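Local structure of DUF6836 domain-containing protein (Clostridium leptum, 4PW1) at residues L17-L28 with S215-Y223; F49-G59 with R180-M188. The protein is of unknown function, a possible lipoprotein whose nine-stranded antiparallel sheet is surrounded by helices in an apparently unique fold. All coordinates share one frame; numbering follows the deposited sequence.

Contact 1 of 2, residues L17-L28 with S215-Y223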
loop_
_atom_site.group_PDB
_atom_site.type_symbol
_atom_site.label_atom_id
_atom_site.label_comp_id
_atom_site.label_asym_id
_atom_site.label_seq_id
_atom_site.Cartn_x
_atom_site.Cartn_y
_atom_site.Cartn_z
ATOM N N LEU B 17 7.036 13.567 8.474
ATOM C CA LEU B 17 5.908 12.675 8.221
ATOM C C LEU B 17 5.811 12.311 6.743
ATOM O O LEU B 17 5.668 13.176 5.892
ATOM C CB LEU B 17 4.577 13.266 8.682
ATOM C CG LEU B 17 3.359 12.355 8.506
ATOM C CD1 LEU B 17 3.465 11.040 9.245
ATOM C CD2 LEU B 17 2.116 13.110 8.946
ATOM N N LEU B 18 5.867 11.025 6.436
ATOM C CA LEU B 18 5.807 10.574 5.060
ATOM C C LEU B 18 4.378 10.552 4.513
ATOM O O LEU B 18 3.498 9.885 5.064
ATOM C CB LEU B 18 6.442 9.184 4.958
ATOM C CG LEU B 18 6.449 8.621 3.540
ATOM C CD1 LEU B 18 7.486 9.368 2.695
ATOM C CD2 LEU B 18 6.730 7.132 3.578
ATOM N N TYR B 19 4.137 11.205 3.382
ATOM C CA TYR B 19 2.818 11.079 2.727
ATOM C C TYR B 19 2.890 10.110 1.563
ATOM O O TYR B 19 3.819 10.212 0.772
ATOM C CB TYR B 19 2.380 12.440 2.163
ATOM C CG TYR B 19 2.012 13.444 3.239
ATOM C CD1 TYR B 19 2.999 14.061 4.009
ATOM C CD2 TYR B 19 0.674 13.758 3.496
ATOM C CE1 TYR B 19 2.661 14.982 4.999
ATOM C CE2 TYR B 19 0.322 14.678 4.483
ATOM C CZ TYR B 19 1.314 15.274 5.228
ATOM O OH TYR B 19 0.970 16.191 6.171
ATOM N N LEU B 20 1.912 9.231 1.379
ATOM C CA LEU B 20 1.844 8.456 0.126
ATOM C C LEU B 20 1.262 9.269 -1.057
ATOM O O LEU B 20 0.472 10.117 -0.839
ATOM C CB LEU B 20 1.049 7.175 0.329
ATOM C CG LEU B 20 1.634 6.223 1.332
ATOM C CD1 LEU B 20 0.862 4.909 1.263
ATOM C CD2 LEU B 20 3.095 5.963 1.109
ATOM N N ASN B 21 1.704 9.043 -2.299
ATOM C CA ASN B 21 1.253 9.872 -3.456
ATOM C C ASN B 21 0.080 9.215 -4.176
ATOM O O ASN B 21 -0.402 8.135 -3.686
ATOM C CB ASN B 21 2.428 10.267 -4.388
ATOM C CG ASN B 21 3.113 9.079 -5.096
ATOM O OD1 ASN B 21 2.492 8.060 -5.385
ATOM N ND2 ASN B 21 4.408 9.251 -5.427
ATOM N N SER B 22 -0.418 9.830 -5.281
ATOM C CA SER B 22 -1.691 9.288 -5.926
ATOM C C SER B 22 -1.507 7.878 -6.509
ATOM O O SER B 22 -2.451 7.110 -6.632
ATOM C CB SER B 22 -2.247 10.134 -7.120
ATOM O OG SER B 22 -1.840 11.475 -7.119
ATOM N N GLY B 23 -0.276 7.570 -6.918
ATOM C CA GLY B 23 0.022 6.299 -7.576
ATOM C C GLY B 23 0.234 5.127 -6.651
ATOM O O GLY B 23 0.725 4.086 -7.093
ATOM N N GLU B 24 -0.175 5.296 -5.388
ATOM C CA GLU B 24 0.040 4.319 -4.379
ATOM C C GLU B 24 -1.325 3.995 -3.734
ATOM O O GLU B 24 -1.994 4.861 -3.193
ATOM C CB GLU B 24 1.096 4.834 -3.351
ATOM C CG GLU B 24 2.561 4.896 -3.883
ATOM C CD GLU B 24 3.590 5.587 -2.937
ATOM O OE1 GLU B 24 3.268 6.659 -2.368
ATOM O OE2 GLU B 24 4.748 5.091 -2.766
ATOM N N GLU B 25 -1.717 2.735 -3.826
ATOM C CA GLU B 25 -2.815 2.190 -3.073
ATOM C C GLU B 25 -2.222 1.352 -1.918
ATOM O O GLU B 25 -1.408 0.438 -2.129
ATOM C CB GLU B 25 -3.711 1.326 -3.957
ATOM C CG GLU B 25 -4.827 0.601 -3.195
ATOM C CD GLU B 25 -5.610 -0.389 -4.055
ATOM O OE1 GLU B 25 -5.090 -1.461 -4.468
ATOM O OE2 GLU B 25 -6.766 -0.082 -4.340
ATOM N N LEU B 26 -2.634 1.685 -0.711
ATOM C CA LEU B 26 -2.251 0.962 0.464
ATOM C C LEU B 26 -3.453 0.175 0.959
ATOM O O LEU B 26 -4.442 0.769 1.332
ATOM C CB LEU B 26 -1.774 1.947 1.535
ATOM C CG LEU B 26 -1.294 1.376 2.869
ATOM C CD1 LEU B 26 -0.090 0.472 2.659
ATOM C CD2 LEU B 26 -0.913 2.517 3.803
ATOM N N ASN B 27 -3.369 -1.149 0.937
ATOM C CA ASN B 27 -4.408 -1.986 1.480
ATOM C C ASN B 27 -3.934 -2.585 2.794
ATOM O O ASN B 27 -2.901 -3.246 2.833
ATOM C CB ASN B 27 -4.709 -3.165 0.567
ATOM C CG ASN B 27 -5.332 -2.753 -0.745
ATOM O OD1 ASN B 27 -6.133 -1.843 -0.812
ATOM N ND2 ASN B 27 -4.927 -3.403 -1.803
ATOM N N LEU B 28 -4.703 -2.389 3.839
ATOM C CA LEU B 28 -4.412 -3.044 5.124
ATOM C C LEU B 28 -5.055 -4.417 5.205
ATOM O O LEU B 28 -6.118 -4.649 4.605
ATOM C CB LEU B 28 -4.916 -2.160 6.257
ATOM C CG LEU B 28 -4.353 -0.739 6.269
ATOM C CD1 LEU B 28 -4.902 -0.001 7.485
ATOM C CD2 LEU B 28 -2.837 -0.753 6.261
ATOM N N SER B 215 5.059 5.741 11.479
ATOM C CA SER B 215 3.838 6.278 10.909
ATOM C C SER B 215 3.979 6.775 9.481
ATOM O O SER B 215 5.058 7.054 9.017
ATOM C CB SER B 215 3.334 7.416 11.786
ATOM O OG SER B 215 4.292 8.432 11.821
ATOM N N LEU B 216 2.849 6.879 8.807
ATOM C CA LEU B 216 2.775 7.569 7.509
ATOM C C LEU B 216 1.389 8.199 7.408
ATOM O O LEU B 216 0.485 7.887 8.207
ATOM C CB LEU B 216 3.025 6.581 6.361
ATOM C CG LEU B 216 2.085 5.387 6.224
ATOM C CD1 LEU B 216 0.690 5.775 5.734
ATOM C CD2 LEU B 216 2.703 4.348 5.275
ATOM N N SER B 217 1.242 9.085 6.436
ATOM C CA SER B 217 -0.020 9.703 6.165
ATOM C C SER B 217 -0.553 9.173 4.866
ATOM O O SER B 217 0.160 9.121 3.813
ATOM C CB SER B 217 0.105 11.220 6.153
ATOM O OG SER B 217 -1.157 11.825 5.928
ATOM N N TYR B 218 -1.820 8.811 4.913
ATOM C CA TYR B 218 -2.519 8.314 3.747
ATOM C C TYR B 218 -3.986 8.691 3.873
ATOM O O TYR B 218 -4.605 8.453 4.907
ATOM C CB TYR B 218 -2.423 6.793 3.745
ATOM C CG TYR B 218 -3.068 6.095 2.566
ATOM C CD1 TYR B 218 -2.554 6.229 1.252
ATOM C CD2 TYR B 218 -4.156 5.245 2.760
ATOM C CE1 TYR B 218 -3.113 5.524 0.172
ATOM C CE2 TYR B 218 -4.732 4.572 1.697
ATOM C CZ TYR B 218 -4.198 4.709 0.410
ATOM O OH TYR B 218 -4.731 4.001 -0.620
ATOM N N ASP B 219 -4.540 9.251 2.805
ATOM C CA ASP B 219 -5.974 9.459 2.708
ATOM C C ASP B 219 -6.567 10.286 3.899
ATOM O O ASP B 219 -7.613 9.952 4.444
ATOM C CB ASP B 219 -6.642 8.094 2.607
ATOM C CG ASP B 219 -8.081 8.183 2.195
ATOM O OD1 ASP B 219 -8.427 9.118 1.454
ATOM O OD2 ASP B 219 -8.858 7.325 2.642
ATOM N N ASN B 220 -5.861 11.346 4.265
ATOM C CA ASN B 220 -6.251 12.276 5.320
ATOM C C ASN B 220 -6.180 11.671 6.741
ATOM O O ASN B 220 -6.646 12.277 7.681
ATOM C CB ASN B 220 -7.663 12.878 5.070
ATOM C CG ASN B 220 -7.867 14.227 5.779
ATOM O OD1 ASN B 220 -6.984 15.075 5.767
ATOM N ND2 ASN B 220 -9.014 14.410 6.425
ATOM N N HIS B 221 -5.529 10.522 6.878
ATOM C CA HIS B 221 -5.285 9.909 8.169
ATOM C C HIS B 221 -3.846 9.684 8.417
ATOM O O HIS B 221 -3.018 9.657 7.487
ATOM C CB HIS B 221 -6.025 8.577 8.244
ATOM C CG HIS B 221 -7.491 8.744 8.231
ATOM N ND1 HIS B 221 -8.225 8.743 7.069
ATOM C CD2 HIS B 221 -8.365 9.000 9.228
ATOM C CE1 HIS B 221 -9.493 8.957 7.356
ATOM N NE2 HIS B 221 -9.601 9.117 8.660
ATOM N N ILE B 222 -3.514 9.525 9.692
ATOM C CA ILE B 222 -2.214 8.995 10.069
ATOM C C ILE B 222 -2.364 7.519 10.393
ATOM O O ILE B 222 -3.251 7.113 11.199
ATOM C CB ILE B 222 -1.610 9.746 11.243
ATOM C CG1 ILE B 222 -1.395 11.201 10.846
ATOM C CG2 ILE B 222 -0.283 9.103 11.723
ATOM C CD1 ILE B 222 -0.937 12.077 12.005
ATOM N N TYR B 223 -1.493 6.718 9.785
ATOM C CA TYR B 223 -1.420 5.265 10.065
ATOM C C TYR B 223 -0.285 5.025 11.046
ATOM O O TYR B 223 0.875 5.225 10.733
ATOM C CB TYR B 223 -1.191 4.472 8.776
ATOM C CG TYR B 223 -2.420 4.310 7.909
ATOM C CD1 TYR B 223 -3.451 5.200 7.939
ATOM C CD2 TYR B 223 -2.505 3.281 6.985
ATOM C CE1 TYR B 223 -4.568 5.052 7.131
ATOM C CE2 TYR B 223 -3.610 3.134 6.175
ATOM C CZ TYR B 223 -4.648 4.013 6.282
ATOM O OH TYR B 223 -5.713 3.895 5.462
HETATM O O HOH W 1 6.662 9.042 8.241
HETATM O O HOH W 2 -5.849 1.851 3.426
HETATM O O HOH W 3 -6.896 2.154 0.052
#
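With CG of Tyr218 turned anti to its own backbone N (chi1 -178°), the phenol reaches across to strand 24-28 and lies against the Leu26 side chain. CB of Leu26 sits over one face of the Tyr218 ring, 3.9 Å from its centroid, in a CH-pi contact displaced toward the rim. The hydroxyl adds a polar link: Leu26 N donates a nearly straight bond to Tyr218 OH (3.1 Å, 171° at the hydrogen), while Glu24 O lies at the ring edge. A water joins Tyr218 OH to Leu26 O, and a second water links the same carbonyl to Tyr223 OH, so the N-H of Leu26 is bonded to one tyrosine directly and its C=O to both through water. The Leu26 chi1 of -179° sends CD2 to Tyr223 CE2, which Leu26 CD2 and Leu28 CD1 each approach to 3.6 Å. Earlier in the chain, residues 18-20 are held through their backbone. Ser217 N donates to Leu18 O (2.8 Å) and Leu20 N to Ser217 O (3.0 Å), two bonds flanking an isolated bridge between Tyr19 and Ser217, where Ser217 CB rests over a face of the Tyr19 ring. A water between Leu18 N and Ser215 O extends this seam. The segment 17-20 thus lines one of the two outermost strands of the chain's sheet, 214-218, whose type I' turn from Tyr218 to His221 makes a hairpin with strand 221-227. Helix 122-141 packs Met125 against Tyr19, Ser217 and Ile222; strand 233-239 offers Val235 to Leu28 and Tyr223; and strand 24-28 pairs antiparallel with a strand of the second subunit.

Contact 2 of 2, residues F49-G59 with R180-M188; sequences FAANSVRILGG and RCQMLSDQM
A charged side chain gripping the carbonyl end of a helix is the striking feature here: Arg180 NH1 donates to Ile56 O, 2.7 Å away and lying in the guanidinium plane, while the donor is tilted 34° from the carbonyl plane. The Arg180 chain runs extended from CG to NE, which carries its methylenes past the same oxygen. This end of helix 44-58 is irregular, with a wider pi-type turn at 54-58 before Gly59 leaves the helix at positive phi. The rest of the contact illustrates knobs-into-holes packing between antiparallel helices, whose short segments run at 148° to one another with axes 8.8 Å apart. Leu184 is one knob, seated among Phe49, Ser53, Ile56 and Leu57. Its CG is anti to the backbone N (chi1 175°), and CD2 of Leu184 thereby meets CZ of Phe49 at 3.8 Å, with Leu57 CD1 also against this methyl. Ile56 is the reciprocal knob, in a hole formed by Arg180, Met183, Leu184 and Gln187; its CG2 packs on Leu184 CB and its CD1 on Gln187 CB. Met188, a selenomethionine, closes the far end, CG at the edge of the Phe49 ring and SE oblique to it, 5.4 Å from the ring centroid, as a Met-aromatic contact. Ser53 OG bonds back to Phe49 O, which also accepts Ser53 N from the opposite face of its plane, so the buried hydroxyl is satisfied within its own helix. The interface is mainly apolar, and the arginine, joined by Arg244 at Gly58 O, probably helps offset the negative pole of the helix end.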
loop_
_atom_site.group_PDB
_atom_site.type_symbol
_atom_site.label_atom_id
_atom_site.label_comp_id
_atom_site.label_asym_id
_atom_site.label_seq_id
_atom_site.Cartn_x
_atom_site.Cartn_y
_atom_site.Cartn_z
ATOM N N PHE B 49 -22.541 -8.500 16.476
ATOM C CA PHE B 49 -21.259 -7.984 16.824
ATOM C C PHE B 49 -20.902 -6.702 16.021
ATOM O O PHE B 49 -20.345 -5.732 16.571
ATOM C CB PHE B 49 -20.185 -9.058 16.618
ATOM C CG PHE B 49 -18.789 -8.549 16.862
ATOM C CD1 PHE B 49 -18.274 -8.489 18.131
ATOM C CD2 PHE B 49 -18.002 -8.121 15.804
ATOM C CE1 PHE B 49 -16.998 -7.991 18.367
ATOM C CE2 PHE B 49 -16.724 -7.618 16.033
ATOM C CZ PHE B 49 -16.216 -7.542 17.318
ATOM N N ALA B 50 -21.190 -6.699 14.730
ATOM C CA ALA B 50 -20.893 -5.534 13.891
ATOM C C ALA B 50 -21.735 -4.280 14.297
ATOM O O ALA B 50 -21.218 -3.162 14.333
ATOM C CB ALA B 50 -21.136 -5.874 12.434
ATOM N N ALA B 51 -23.029 -4.465 14.526
ATOM C CA ALA B 51 -23.885 -3.383 15.049
ATOM C C ALA B 51 -23.325 -2.747 16.321
ATOM O O ALA B 51 -23.243 -1.510 16.442
ATOM C CB ALA B 51 -25.287 -3.883 15.324
ATOM N N ASN B 52 -22.916 -3.585 17.270
ATOM C CA ASN B 52 -22.300 -3.084 18.486
ATOM C C ASN B 52 -20.907 -2.436 18.231
ATOM O O ASN B 52 -20.528 -1.452 18.861
ATOM C CB ASN B 52 -22.213 -4.214 19.473
ATOM C CG ASN B 52 -23.569 -4.511 20.093
ATOM O OD1 ASN B 52 -24.043 -3.753 20.906
ATOM N ND2 ASN B 52 -24.176 -5.584 19.700
ATOM N N SER B 53 -20.149 -2.997 17.314
ATOM C CA SER B 53 -18.855 -2.382 16.929
ATOM C C SER B 53 -19.029 -0.963 16.391
ATOM O O SER B 53 -18.295 -0.037 16.781
ATOM C CB SER B 53 -18.159 -3.240 15.899
ATOM O OG SER B 53 -17.827 -4.515 16.452
ATOM N N VAL B 54 -20.024 -0.772 15.530
ATOM C CA VAL B 54 -20.345 0.548 15.003
ATOM C C VAL B 54 -20.634 1.522 16.148
ATOM O O VAL B 54 -20.029 2.615 16.210
ATOM C CB VAL B 54 -21.527 0.509 14.015
ATOM C CG1 VAL B 54 -21.999 1.918 13.643
ATOM C CG2 VAL B 54 -21.168 -0.302 12.762
ATOM N N ARG B 55 -21.511 1.146 17.081
ATOM C CA ARG B 55 -21.838 2.048 18.191
ATOM C C ARG B 55 -20.679 2.318 19.164
ATOM O O ARG B 55 -20.487 3.450 19.613
ATOM C CB ARG B 55 -23.056 1.537 18.984
ATOM C CG ARG B 55 -24.387 1.631 18.242
ATOM C CD ARG B 55 -25.533 1.303 19.199
ATOM N NE ARG B 55 -25.552 -0.130 19.469
ATOM C CZ ARG B 55 -26.225 -1.021 18.748
ATOM N NH1 ARG B 55 -26.916 -0.681 17.667
ATOM N NH2 ARG B 55 -26.149 -2.292 19.059
ATOM N N ILE B 56 -19.930 1.288 19.513
ATOM C CA ILE B 56 -18.935 1.400 20.587
ATOM C C ILE B 56 -17.555 1.818 20.056
ATOM O O ILE B 56 -16.894 2.671 20.648
ATOM C CB ILE B 56 -18.865 0.086 21.362
ATOM C CG1 ILE B 56 -20.186 -0.133 22.116
ATOM C CG2 ILE B 56 -17.692 0.089 22.300
ATOM C CD1 ILE B 56 -20.349 -1.529 22.680
ATOM N N LEU B 57 -17.108 1.235 18.953
ATOM C CA LEU B 57 -15.820 1.666 18.357
ATOM C C LEU B 57 -15.998 2.943 17.560
ATOM O O LEU B 57 -15.156 3.845 17.626
ATOM C CB LEU B 57 -15.191 0.586 17.456
ATOM C CG LEU B 57 -14.963 -0.780 18.102
ATOM C CD1 LEU B 57 -14.268 -1.740 17.160
ATOM C CD2 LEU B 57 -14.153 -0.644 19.382
ATOM N N GLY B 58 -17.090 3.042 16.813
ATOM C CA GLY B 58 -17.312 4.204 15.938
ATOM C C GLY B 58 -17.906 5.364 16.716
ATOM O O GLY B 58 -17.385 6.454 16.745
ATOM N N GLY B 59 -19.014 5.103 17.368
ATOM C CA GLY B 59 -19.612 6.063 18.253
ATOM C C GLY B 59 -20.978 6.521 17.805
ATOM O O GLY B 59 -21.539 7.382 18.456
ATOM N N ARG B 180 -12.598 1.645 24.499
ATOM C CA ARG B 180 -13.694 1.255 23.587
ATOM C C ARG B 180 -13.630 -0.223 23.206
ATOM O O ARG B 180 -14.660 -0.941 23.233
ATOM C CB ARG B 180 -13.739 2.130 22.336
ATOM C CG ARG B 180 -14.203 3.546 22.621
ATOM C CD ARG B 180 -14.041 4.396 21.375
ATOM N NE ARG B 180 -14.527 5.761 21.549
ATOM C CZ ARG B 180 -15.795 6.142 21.462
ATOM N NH1 ARG B 180 -16.772 5.277 21.217
ATOM N NH2 ARG B 180 -16.095 7.418 21.650
ATOM N N CYS B 181 -12.432 -0.709 22.887
ATOM C CA CYS B 181 -12.258 -2.143 22.575
ATOM C C CYS B 181 -12.718 -3.070 23.717
ATOM O O CYS B 181 -13.450 -4.044 23.485
ATOM C CB CYS B 181 -10.808 -2.456 22.187
ATOM S SG CYS B 181 -10.293 -1.753 20.573
ATOM N N GLN B 182 -12.286 -2.743 24.929
ATOM C CA GLN B 182 -12.671 -3.466 26.146
ATOM C C GLN B 182 -14.189 -3.402 26.368
ATOM O O GLN B 182 -14.820 -4.404 26.723
ATOM C CB GLN B 182 -11.932 -2.849 27.351
ATOM C CG GLN B 182 -12.193 -3.568 28.690
ATOM C CD GLN B 182 -11.668 -4.978 28.647
ATOM O OE1 GLN B 182 -10.472 -5.183 28.418
ATOM N NE2 GLN B 182 -12.570 -5.960 28.714
HETATM N N MSE B 183 -14.790 -2.225 26.167
HETATM C CA MSE B 183 -16.241 -2.088 26.342
HETATM C C MSE B 183 -16.957 -2.967 25.353
HETATM O O MSE B 183 -17.968 -3.563 25.680
HETATM C CB MSE B 183 -16.792 -0.675 26.128
HETATM C CG MSE B 183 -16.474 0.225 27.297
HETATM SE SE MSE B 183 -16.967 2.089 26.874
HETATM C CE MSE B 183 -18.718 1.635 26.049
ATOM N N LEU B 184 -16.485 -3.018 24.105
ATOM C CA LEU B 184 -17.134 -3.896 23.115
ATOM C C LEU B 184 -17.111 -5.360 23.540
ATOM O O LEU B 184 -18.139 -6.065 23.462
ATOM C CB LEU B 184 -16.484 -3.732 21.748
ATOM C CG LEU B 184 -16.981 -4.663 20.641
ATOM C CD1 LEU B 184 -18.474 -4.505 20.405
ATOM C CD2 LEU B 184 -16.210 -4.404 19.380
ATOM N N SER B 185 -15.943 -5.831 23.966
ATOM C CA SER B 185 -15.815 -7.193 24.440
ATOM C C SER B 185 -16.771 -7.451 25.628
ATOM O O SER B 185 -17.495 -8.458 25.646
ATOM C CB SER B 185 -14.363 -7.462 24.866
ATOM O OG SER B 185 -14.237 -8.749 25.452
ATOM N N ASP B 186 -16.780 -6.547 26.601
ATOM C CA ASP B 186 -17.661 -6.705 27.778
ATOM C C ASP B 186 -19.124 -6.725 27.359
ATOM O O ASP B 186 -19.887 -7.574 27.786
ATOM C CB ASP B 186 -17.478 -5.566 28.770
ATOM C CG ASP B 186 -16.125 -5.546 29.372
ATOM O OD1 ASP B 186 -15.439 -6.564 29.285
ATOM O OD2 ASP B 186 -15.730 -4.520 29.944
ATOM N N GLN B 187 -19.511 -5.789 26.502
ATOM C CA GLN B 187 -20.871 -5.752 25.973
ATOM C C GLN B 187 -21.278 -7.115 25.375
ATOM O O GLN B 187 -22.350 -7.651 25.740
ATOM C CB GLN B 187 -20.996 -4.636 24.940
ATOM C CG GLN B 187 -22.325 -4.541 24.209
ATOM C CD GLN B 187 -23.483 -4.233 25.126
ATOM O OE1 GLN B 187 -23.297 -3.762 26.244
ATOM N NE2 GLN B 187 -24.687 -4.518 24.656
HETATM N N MSE B 188 -20.415 -7.717 24.535
HETATM C CA MSE B 188 -20.732 -9.037 23.954
HETATM C C MSE B 188 -20.818 -10.152 25.038
HETATM O O MSE B 188 -21.717 -10.981 25.019
HETATM C CB MSE B 188 -19.712 -9.412 22.880
HETATM C CG MSE B 188 -19.617 -8.406 21.747
HETATM SE SE MSE B 188 -21.329 -7.926 20.935
HETATM C CE MSE B 188 -22.167 -6.604 21.958
#

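Contacts 1 and 2 lie on opposite sides of the centre of the chain, with their own centres 27 Å apart and their nearest atoms about 12 Å apart, so neither touches the other. Both join parts remote in sequence: residues 49-59 and 180-188 fall within the long span between 17-28 and 215-223. The two differ in kind. Contact 1 is built on backbone bonds and tyrosines at an edge of the sheet and reaches the second subunit, whereas contact 2 is helix packing against the sheet, touched by no other chain, with Leu107 and Phe110 of strand 106-114 beneath it. Neither contact includes a bound ligand.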